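Local coordinates for protein cytosolic malate dehydrogenase (PDB 4UUO) that probably interconverts malate and oxaloacetate with NAD as the cofactor, as a cytosolic member of the lactate/malate dehydrogenase superfamily, at residues Lys178-Gly183 with Val190-His195. Residues are numbered along the deposited sequence; the frame is centred on the assembly and turned at random.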
loop_
_atom_site.group_PDB
_atom_site.type_symbol
_atom_site.label_atom_id
_atom_site.label_comp_id
_atom_site.label_asym_id
_atom_site.label_seq_id
_atom_site.Cartn_x
_atom_site.Cartn_y
_atom_site.Cartn_z
ATOM N N LYS A 178 10.136 14.707 19.165
ATOM C CA LYS A 178 11.465 14.506 19.746
ATOM C C LYS A 178 11.707 13.126 20.371
ATOM O O LYS A 178 12.343 13.011 21.425
ATOM C CB LYS A 178 11.740 15.595 20.787
ATOM C CG LYS A 178 11.776 17.003 20.213
ATOM C CD LYS A 178 11.933 18.047 21.305
ATOM C CE LYS A 178 11.702 19.449 20.767
ATOM N NZ LYS A 178 11.788 20.476 21.845
ATOM N N VAL A 179 11.209 12.081 19.719
ATOM C CA VAL A 179 11.599 10.725 20.078
ATOM C C VAL A 179 12.768 10.341 19.187
ATOM O O VAL A 179 13.022 11.006 18.179
ATOM C CB VAL A 179 10.448 9.704 19.913
ATOM C CG1 VAL A 179 9.211 10.154 20.683
ATOM C CG2 VAL A 179 10.126 9.490 18.445
ATOM N N CYS A 180 13.488 9.285 19.552
ATOM C CA CYS A 180 14.561 8.796 18.698
ATOM C C CYS A 180 14.993 7.385 19.059
ATOM O O CYS A 180 14.858 6.944 20.201
ATOM C CB CYS A 180 15.776 9.730 18.752
ATOM S SG CYS A 180 16.530 9.917 20.392
ATOM N N ILE A 181 15.508 6.683 18.057
ATOM C CA ILE A 181 16.159 5.405 18.259
ATOM C C ILE A 181 17.676 5.599 18.123
ATOM O O ILE A 181 18.137 6.258 17.186
ATOM C CB ILE A 181 15.652 4.348 17.245
ATOM C CG1 ILE A 181 14.180 3.995 17.513
ATOM C CG2 ILE A 181 16.528 3.101 17.277
ATOM C CD1 ILE A 181 13.937 3.202 18.802
ATOM N N TRP A 182 18.439 5.053 19.074
ATOM C CA TRP A 182 19.904 5.059 19.002
ATOM C C TRP A 182 20.471 3.695 18.595
ATOM O O TRP A 182 19.912 2.653 18.945
ATOM C CB TRP A 182 20.530 5.443 20.346
ATOM C CG TRP A 182 20.191 6.795 20.899
ATOM C CD1 TRP A 182 19.092 7.124 21.640
ATOM C CD2 TRP A 182 20.982 7.989 20.805
ATOM N NE1 TRP A 182 19.136 8.450 21.993
ATOM C CE2 TRP A 182 20.283 9.003 21.496
ATOM C CE3 TRP A 182 22.201 8.299 20.198
ATOM C CZ2 TRP A 182 20.771 10.308 21.597
ATOM C CZ3 TRP A 182 22.681 9.598 20.299
ATOM C CH2 TRP A 182 21.967 10.583 20.997
ATOM N N GLY A 183 21.593 3.711 17.877
ATOM C CA GLY A 183 22.386 2.510 17.658
ATOM C C GLY A 183 21.975 1.585 16.525
ATOM O O GLY A 183 21.730 2.022 15.399
ATOM N N VAL A 190 17.909 1.749 21.026
ATOM C CA VAL A 190 17.593 2.472 22.249
ATOM C C VAL A 190 16.378 3.379 22.062
ATOM O O VAL A 190 16.486 4.440 21.445
ATOM C CB VAL A 190 18.796 3.319 22.727
ATOM C CG1 VAL A 190 18.509 3.936 24.088
ATOM C CG2 VAL A 190 20.066 2.475 22.769
ATOM N N PRO A 191 15.209 2.956 22.582
ATOM C CA PRO A 191 14.028 3.825 22.564
ATOM C C PRO A 191 14.186 4.957 23.567
ATOM O O PRO A 191 13.953 4.754 24.757
ATOM C CB PRO A 191 12.880 2.883 22.964
ATOM C CG PRO A 191 13.427 1.494 22.809
ATOM C CD PRO A 191 14.887 1.622 23.115
ATOM N N ASP A 192 14.586 6.130 23.089
ATOM C CA ASP A 192 14.878 7.258 23.967
ATOM C C ASP A 192 13.688 8.210 24.062
ATOM O O ASP A 192 13.314 8.862 23.085
ATOM C CB ASP A 192 16.127 7.997 23.473
ATOM C CG ASP A 192 16.578 9.092 24.419
ATOM O OD1 ASP A 192 16.038 9.184 25.541
ATOM O OD2 ASP A 192 17.489 9.859 24.041
ATOM N N THR A 193 13.104 8.284 25.255
ATOM C CA THR A 193 11.912 9.091 25.486
ATOM C C THR A 193 12.150 10.175 26.514
ATOM O O THR A 193 11.217 10.599 27.193
ATOM C CB THR A 193 10.735 8.228 25.972
ATOM O OG1 THR A 193 11.220 7.224 26.872
ATOM C CG2 THR A 193 10.043 7.560 24.801
ATOM N N THR A 194 13.394 10.623 26.638
ATOM C CA THR A 194 13.741 11.596 27.671
ATOM C C THR A 194 13.778 13.021 27.130
ATOM O O THR A 194 13.964 13.975 27.880
ATOM C CB THR A 194 15.092 11.258 28.308
ATOM O OG1 THR A 194 16.129 11.392 27.329
ATOM C CG2 THR A 194 15.074 9.831 28.823
ATOM N N HIS A 195 13.596 13.155 25.822
ATOM C CA HIS A 195 13.531 14.462 25.184
ATOM C C HIS A 195 12.163 14.669 24.551
ATOM O O HIS A 195 11.897 15.710 23.952
ATOM C CB HIS A 195 14.616 14.603 24.119
ATOM C CG HIS A 195 15.825 13.760 24.370
ATOM N ND1 HIS A 195 16.852 14.158 25.201
ATOM C CD2 HIS A 195 16.175 12.542 23.896
ATOM C CE1 HIS A 195 17.779 13.219 25.228
ATOM N NE2 HIS A 195 17.393 12.226 24.444
#
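Trp-182 and Val-190 form the hydrogen-bonded pair nearest the connecting loop of an antiparallel beta hairpin in the C-terminal alpha/beta domain, a worked example of a backbone pairing reinforced by one side-chain bond. Trp-182 N donates to Val-190 O (3.1 Å), and Val-190 N returns a bond to Trp-182 O (3.0 Å). Two residues along, a third backbone bond runs from Asp-192 N to Cys-180 O (3.0 Å). Between them, at the non-hydrogen-bonded pair Ile-181 and Pro-191, the CD1 methyl of Ile-181 comes 3.8 Å from Pro-191 CA.

The face with Cys-180, Trp-182, Val-190 and Asp-192 carries the polar link. The indole edge lies alongside the Asp-192 side chain, its plane 36° from the carboxylate, and Trp-182 NE1 donates to Asp-192 OD2 on that oxygen's anti side, somewhat out of the carboxylate plane (3.0 Å). Because Asp-192 CG stands opposite its own backbone N (chi1 -174°), the carboxylate is carried along the indole rim. Cys-180 SG rests on Asp-192 CB at 3.7 Å.

Helix 306-329 covers this face through Leu-312, Trp-307 and Val-308, while Met-161 of helix 155-169 and Ile-224 of helix 213-235 pack on Ile-181 and Pro-191, respectively. The loop joining the strands carries His-185, the predicted proton acceptor, whose side chain lies about 7 Å from that of Ile-181. Thr-194 helps hold the carboxylate: its N meets Asp-192 OD1 from above the carboxylate plane, closing an Asx turn, and its OG1 donates to the syn lone pair of Asp-192 OD1 at 2.8 Å.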